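Local atomic coordinates of alpha-fucosidase (Bifidobacterium bifidum, PDB entry 2EAB), a protein that probably hydrolyses alpha-1,2-linked L-fucose from glycans, this chain being the catalytic part of a longer protein. Residues 61-66 with 70-75; 142-147 with 274-279. One frame throughout, in Å; residues are numbered along the deposited sequence.

How the interactions relate
Followed from the N terminus, the chain first makes interaction 1, a beta hairpin in which residues 61-66 turn back through three residues to pair with 70-75. Interaction 2 comes later and joins 142-147 to 274-279, closing a loop of 126 residues rich in strands. The two are in series, neither nested nor crossed. Both belong to the N-terminal beta-sandwich domain. Interaction 1 lies within one sheet, and interaction 2 spans from that sheet to the one stacked on it. They meet where strand 69-76 runs beside strand 140-145: Val-72 O probably accepts a hydrogen bond from Ile-142 N, and Glu-70 O one from Leu-144 N.

Interaction 1: residues 61-66 with 70-75; sequences GTVWGE and ERVTFN
Trp-64 and Arg-71 run alongside each other, the apolar stem of the arginine resting on one face of the indole. Arg-71 CD sits 3.6 Å from the centroid of the Trp-64 five-membered ring, a CH-pi contact, and the guanidinium follows 9° from parallel. The extended chain, with CG anti to the backbone N (chi1 -176°), makes this overlap possible. At the ring edge, Trp-64 NE1 donates to Thr-73 OG1 (2.9 Å) almost straight, at 169°. Asp-141 OD1 holds both partners of the indole, hydrogen-bonded to Thr-73 OG1 and salt-bridged to Arg-71 NE; Asp-43 forms a salt bridge with Arg-71 NH1.

The backbones that carry them form an antiparallel ladder. Thr-62 and Thr-73 are a hydrogen-bonded pair; water 1 meets Thr-62 OG1, also bonded to Trp-47 NE1, donates to Thr-73 O and accepts from Asn-75 ND2. Gly-61, having no side chain, leaves room for Val-72 CG1.

The bent Glu-70 side chain curls back to the turn, where OE1 accepts from Glu-66 N (2.9 Å) and Arg-71 N from opposite faces of the carboxylate; OE2 forms a salt bridge with Arg-180.

The hairpin lies between strands 52-55 and 140-145; helix 42-50 touches Trp-64 and Thr-73, strand 176-185 Val-63 and Val-72.

Interaction 2: residues 142-147 with 274-279; sequences IYLDYG and VTLYIA
Leu-144, which meets Leu-276 through its side chain, turns its backbone O to the edge of the Tyr-146 ring, in the plane of that ring. The Tyr-143 ring, by contrast, engages Arg-69 in a cation-pi interaction away from the contact. The flat carboxylate of Asp-145 is approached from above its plane by Gly-147 N, 3.0 Å from Asp-145 OD1. This is an Asx turn, made just where the strand ends; Gly-147, lacking a side chain, adopts its positive phi easily.

The contact itself is the inside of a beta sandwich, the fold of this N-terminal domain. Strand 140-145 belongs to one antiparallel sheet and strand 273-282 to the other. The backbones stay well apart, Ile-142 CA to Ile-278 CA being 9.5 Å and Leu-144 CA to Leu-276 CA 10.7 Å, and side chains alone fill the gap.

Because a strand alternates its faces, every second residue points inward. Branched aliphatic residues suit these places, since they reach across the gap and bring no polar group into the buried interior. Phe-74 touches both Ile-142 and Ile-278, and Ile-246 touches both Leu-276 and Ile-278, so the two pairs sit within a wider apolar layer. On the other face of strand 273-282, small Ala-279 lets helix 297-314 come close, and Tyr-277 rests on Ala-311 of the same helix.

The two pairs meet differently. Leu-144 and Leu-276 pass alongside one another, running opposite ways, their CD2 atoms touching at 3.7 Å. Ile-142 and Ile-278 instead reach tip to tip. Ile-142 is stretched out by an anti second torsion (chi2 165°), which carries its end methyl across the gap: Ile-142 CD1 lies 3.8 Å from Ile-278 CD1 and 4.1 Å from Ile-278 CG2.

Interaction 1: residues 61-66 with 70-75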
loop_
_atom_site.group_PDB
_atom_site.type_symbol
_atom_site.label_atom_id
_atom_site.label_comp_id
_atom_site.label_asym_id
_atom_site.label_seq_id
_atom_site.Cartn_x
_atom_site.Cartn_y
_atom_site.Cartn_z
ATOM N N GLY A 61 6.359 -11.619 -12.400
ATOM C CA GLY A 61 5.673 -12.324 -13.463
ATOM C C GLY A 61 4.211 -12.512 -13.131
ATOM O O GLY A 61 3.822 -12.511 -11.960
ATOM N N THR A 62 3.402 -12.659 -14.173
ATOM C CA THR A 62 2.012 -13.068 -14.042
ATOM C C THR A 62 1.783 -14.223 -15.013
ATOM O O THR A 62 1.903 -14.062 -16.233
ATOM C CB THR A 62 1.012 -11.905 -14.269
ATOM O OG1 THR A 62 1.595 -10.910 -15.122
ATOM C CG2 THR A 62 0.616 -11.261 -12.936
ATOM N N VAL A 63 1.490 -15.390 -14.445
ATOM C CA VAL A 63 1.483 -16.658 -15.172
ATOM C C VAL A 63 0.109 -16.955 -15.752
ATOM O O VAL A 63 -0.897 -16.915 -15.041
ATOM C CB VAL A 63 1.901 -17.821 -14.243
ATOM C CG1 VAL A 63 1.915 -19.151 -14.994
ATOM C CG2 VAL A 63 3.259 -17.538 -13.635
ATOM N N TRP A 64 0.081 -17.271 -17.046
ATOM C CA TRP A 64 -1.167 -17.625 -17.716
ATOM C C TRP A 64 -1.467 -19.130 -17.631
ATOM O O TRP A 64 -2.615 -19.529 -17.470
ATOM C CB TRP A 64 -1.140 -17.160 -19.176
ATOM C CG TRP A 64 -1.091 -15.660 -19.366
ATOM C CD1 TRP A 64 -0.065 -14.815 -19.030
ATOM C CD2 TRP A 64 -2.105 -14.837 -19.959
ATOM N NE1 TRP A 64 -0.384 -13.522 -19.366
ATOM C CE2 TRP A 64 -1.628 -13.504 -19.939
ATOM C CE3 TRP A 64 -3.373 -15.093 -20.497
ATOM C CZ2 TRP A 64 -2.369 -12.436 -20.443
ATOM C CZ3 TRP A 64 -4.112 -14.026 -20.998
ATOM C CH2 TRP A 64 -3.607 -12.713 -20.964
ATOM N N GLY A 65 -0.428 -19.953 -17.733
ATOM C CA GLY A 65 -0.587 -21.406 -17.678
ATOM C C GLY A 65 -1.215 -21.998 -18.926
ATOM O O GLY A 65 -1.938 -22.997 -18.850
ATOM N N GLU A 66 -0.951 -21.385 -20.077
ATOM C CA GLU A 66 -1.474 -21.900 -21.341
ATOM C C GLU A 66 -0.791 -23.205 -21.716
ATOM O O GLU A 66 0.375 -23.416 -21.404
ATOM C CB GLU A 66 -1.333 -20.865 -22.459
ATOM C CG GLU A 66 -2.017 -19.529 -22.159
ATOM C CD GLU A 66 -3.500 -19.670 -21.869
ATOM O OE1 GLU A 66 -4.176 -20.449 -22.578
ATOM O OE2 GLU A 66 -3.993 -19.005 -20.930
ATOM N N GLU A 70 2.661 -20.960 -23.833
ATOM C CA GLU A 70 2.714 -20.469 -22.469
ATOM C C GLU A 70 3.207 -19.026 -22.441
ATOM O O GLU A 70 4.034 -18.617 -23.264
ATOM C CB GLU A 70 3.592 -21.385 -21.612
ATOM C CG GLU A 70 3.895 -20.883 -20.199
ATOM C CD GLU A 70 2.681 -20.833 -19.267
ATOM O OE1 GLU A 70 1.679 -20.167 -19.599
ATOM O OE2 GLU A 70 2.750 -21.448 -18.179
ATOM N N ARG A 71 2.682 -18.269 -21.485
ATOM C CA ARG A 71 2.951 -16.847 -21.366
ATOM C C ARG A 71 3.132 -16.475 -19.902
ATOM O O ARG A 71 2.321 -16.854 -19.049
ATOM C CB ARG A 71 1.790 -16.054 -21.969
ATOM C CG ARG A 71 1.983 -14.550 -21.985
ATOM C CD ARG A 71 0.778 -13.875 -22.597
ATOM N NE ARG A 71 0.888 -12.421 -22.518
ATOM C CZ ARG A 71 -0.019 -11.561 -22.976
ATOM N NH1 ARG A 71 -1.135 -11.988 -23.558
ATOM N NH2 ARG A 71 0.192 -10.256 -22.848
ATOM N N VAL A 72 4.211 -15.747 -19.627
ATOM C CA VAL A 72 4.415 -15.095 -18.338
ATOM C C VAL A 72 4.621 -13.611 -18.611
ATOM O O VAL A 72 5.645 -13.205 -19.159
ATOM C CB VAL A 72 5.627 -15.674 -17.573
ATOM C CG1 VAL A 72 5.797 -14.977 -16.225
ATOM C CG2 VAL A 72 5.483 -17.181 -17.394
ATOM N N THR A 73 3.627 -12.809 -18.256
ATOM C CA THR A 73 3.723 -11.365 -18.425
ATOM C C THR A 73 4.783 -10.843 -17.454
ATOM O O THR A 73 4.821 -11.260 -16.291
ATOM C CB THR A 73 2.341 -10.722 -18.239
ATOM O OG1 THR A 73 1.459 -11.222 -19.257
ATOM C CG2 THR A 73 2.409 -9.206 -18.332
ATOM N N PHE A 74 5.651 -9.961 -17.937
ATOM C CA PHE A 74 6.879 -9.615 -17.227
ATOM C C PHE A 74 6.967 -8.137 -16.874
ATOM O O PHE A 74 6.616 -7.275 -17.689
ATOM C CB PHE A 74 8.096 -10.030 -18.065
ATOM C CG PHE A 74 9.404 -9.894 -17.342
ATOM C CD1 PHE A 74 9.857 -10.902 -16.498
ATOM C CD2 PHE A 74 10.176 -8.746 -17.486
ATOM C CE1 PHE A 74 11.064 -10.774 -15.819
ATOM C CE2 PHE A 74 11.382 -8.609 -16.806
ATOM C CZ PHE A 74 11.825 -9.629 -15.968
ATOM N N ASN A 75 7.457 -7.868 -15.661
ATOM C CA ASN A 75 7.647 -6.515 -15.151
ATOM C C ASN A 75 8.981 -6.354 -14.446
ATOM O O ASN A 75 9.496 -7.294 -13.826
ATOM C CB ASN A 75 6.570 -6.174 -14.116
ATOM C CG ASN A 75 5.239 -5.824 -14.738
ATOM O OD1 ASN A 75 5.042 -4.710 -15.238
ATOM N ND2 ASN A 75 4.311 -6.752 -14.685
HETATM O O HOH W 1 3.870 -9.489 -14.307
#

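Interaction 2: residues 142-147 with 274-279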
loop_
_atom_site.group_PDB
_atom_site.type_symbol
_atom_site.label_atom_id
_atom_site.label_comp_id
_atom_site.label_asym_id
_atom_site.label_seq_id
_atom_site.Cartn_x
_atom_site.Cartn_y
_atom_site.Cartn_z
ATOM N N ILE A 142 7.331 -13.150 -21.378
ATOM C CA ILE A 142 8.098 -14.343 -21.705
ATOM C C ILE A 142 7.127 -15.333 -22.338
ATOM O O ILE A 142 6.099 -15.665 -21.743
ATOM C CB ILE A 142 8.735 -14.981 -20.444
ATOM C CG1 ILE A 142 9.628 -13.964 -19.722
ATOM C CG2 ILE A 142 9.526 -16.249 -20.813
ATOM C CD1 ILE A 142 10.007 -14.359 -18.305
ATOM N N TYR A 143 7.438 -15.777 -23.555
ATOM C CA TYR A 143 6.654 -16.823 -24.218
ATOM C C TYR A 143 7.432 -18.125 -24.296
ATOM O O TYR A 143 8.600 -18.136 -24.677
ATOM C CB TYR A 143 6.220 -16.396 -25.620
ATOM C CG TYR A 143 5.052 -15.437 -25.645
ATOM C CD1 TYR A 143 3.747 -15.892 -25.470
ATOM C CD2 TYR A 143 5.250 -14.073 -25.850
ATOM C CE1 TYR A 143 2.670 -15.015 -25.504
ATOM C CE2 TYR A 143 4.174 -13.185 -25.880
ATOM C CZ TYR A 143 2.890 -13.665 -25.704
ATOM O OH TYR A 143 1.819 -12.805 -25.737
ATOM N N LEU A 144 6.766 -19.211 -23.913
ATOM C CA LEU A 144 7.324 -20.554 -24.006
ATOM C C LEU A 144 6.402 -21.363 -24.906
ATOM O O LEU A 144 5.359 -21.847 -24.470
ATOM C CB LEU A 144 7.450 -21.195 -22.616
ATOM C CG LEU A 144 8.222 -20.413 -21.544
ATOM C CD1 LEU A 144 8.047 -21.041 -20.169
ATOM C CD2 LEU A 144 9.692 -20.307 -21.889
ATOM N N ASP A 145 6.779 -21.466 -26.179
ATOM C CA ASP A 145 5.908 -22.056 -27.193
ATOM C C ASP A 145 6.269 -23.519 -27.428
ATOM O O ASP A 145 7.315 -23.830 -27.995
ATOM C CB ASP A 145 5.962 -21.248 -28.501
ATOM C CG ASP A 145 4.899 -21.672 -29.509
ATOM O OD1 ASP A 145 4.181 -22.668 -29.272
ATOM O OD2 ASP A 145 4.779 -21.004 -30.559
ATOM N N TYR A 146 5.384 -24.402 -26.973
ATOM C CA TYR A 146 5.587 -25.845 -27.046
ATOM C C TYR A 146 5.205 -26.418 -28.410
ATOM O O TYR A 146 5.571 -27.551 -28.737
ATOM C CB TYR A 146 4.792 -26.539 -25.933
ATOM C CG TYR A 146 5.403 -26.424 -24.546
ATOM C CD1 TYR A 146 5.563 -25.180 -23.925
ATOM C CD2 TYR A 146 5.807 -27.560 -23.848
ATOM C CE1 TYR A 146 6.121 -25.074 -22.652
ATOM C CE2 TYR A 146 6.360 -27.469 -22.573
ATOM C CZ TYR A 146 6.515 -26.223 -21.979
ATOM O OH TYR A 146 7.063 -26.138 -20.716
ATOM N N GLY A 147 4.463 -25.637 -29.194
ATOM C CA GLY A 147 4.078 -26.016 -30.553
ATOM C C GLY A 147 3.250 -27.284 -30.663
ATOM O O GLY A 147 3.438 -28.068 -31.599
ATOM N N VAL A 274 14.598 -28.571 -17.983
ATOM C CA VAL A 274 15.413 -27.369 -18.154
ATOM C C VAL A 274 15.124 -26.354 -17.048
ATOM O O VAL A 274 14.019 -26.310 -16.503
ATOM C CB VAL A 274 15.195 -26.686 -19.544
ATOM C CG1 VAL A 274 15.534 -27.627 -20.693
ATOM C CG2 VAL A 274 13.775 -26.170 -19.692
ATOM N N THR A 275 16.130 -25.549 -16.721
ATOM C CA THR A 275 15.942 -24.397 -15.843
ATOM C C THR A 275 16.284 -23.131 -16.612
ATOM O O THR A 275 17.351 -23.032 -17.224
ATOM C CB THR A 275 16.811 -24.483 -14.571
ATOM O OG1 THR A 275 16.610 -25.753 -13.939
ATOM C CG2 THR A 275 16.449 -23.367 -13.581
ATOM N N LEU A 276 15.356 -22.180 -16.594
ATOM C CA LEU A 276 15.578 -20.857 -17.155
ATOM C C LEU A 276 15.880 -19.891 -16.024
ATOM O O LEU A 276 15.170 -19.869 -15.017
ATOM C CB LEU A 276 14.344 -20.378 -17.917
ATOM C CG LEU A 276 14.178 -20.747 -19.396
ATOM C CD1 LEU A 276 14.326 -22.240 -19.678
ATOM C CD2 LEU A 276 12.840 -20.235 -19.904
ATOM N N TYR A 277 16.945 -19.117 -16.188
ATOM C CA TYR A 277 17.264 -18.028 -15.277
ATOM C C TYR A 277 17.037 -16.716 -16.009
ATOM O O TYR A 277 17.619 -16.474 -17.072
ATOM C CB TYR A 277 18.702 -18.140 -14.777
ATOM C CG TYR A 277 18.940 -19.377 -13.945
ATOM C CD1 TYR A 277 18.587 -19.411 -12.593
ATOM C CD2 TYR A 277 19.499 -20.522 -14.512
ATOM C CE1 TYR A 277 18.794 -20.551 -11.823
ATOM C CE2 TYR A 277 19.710 -21.667 -13.749
ATOM C CZ TYR A 277 19.359 -21.670 -12.407
ATOM O OH TYR A 277 19.561 -22.800 -11.651
ATOM N N ILE A 278 16.173 -15.887 -15.435
ATOM C CA ILE A 278 15.729 -14.654 -16.073
ATOM C C ILE A 278 16.058 -13.476 -15.167
ATOM O O ILE A 278 15.686 -13.463 -13.988
ATOM C CB ILE A 278 14.207 -14.685 -16.359
ATOM C CG1 ILE A 278 13.847 -15.889 -17.242
ATOM C CG2 ILE A 278 13.757 -13.381 -17.010
ATOM C CD1 ILE A 278 12.643 -16.674 -16.754
ATOM N N ALA A 279 16.765 -12.493 -15.714
ATOM C CA ALA A 279 17.065 -11.273 -14.973
ATOM C C ALA A 279 16.789 -10.057 -15.839
ATOM O O ALA A 279 16.783 -10.147 -17.069
ATOM C CB ALA A 279 18.504 -11.273 -14.494
#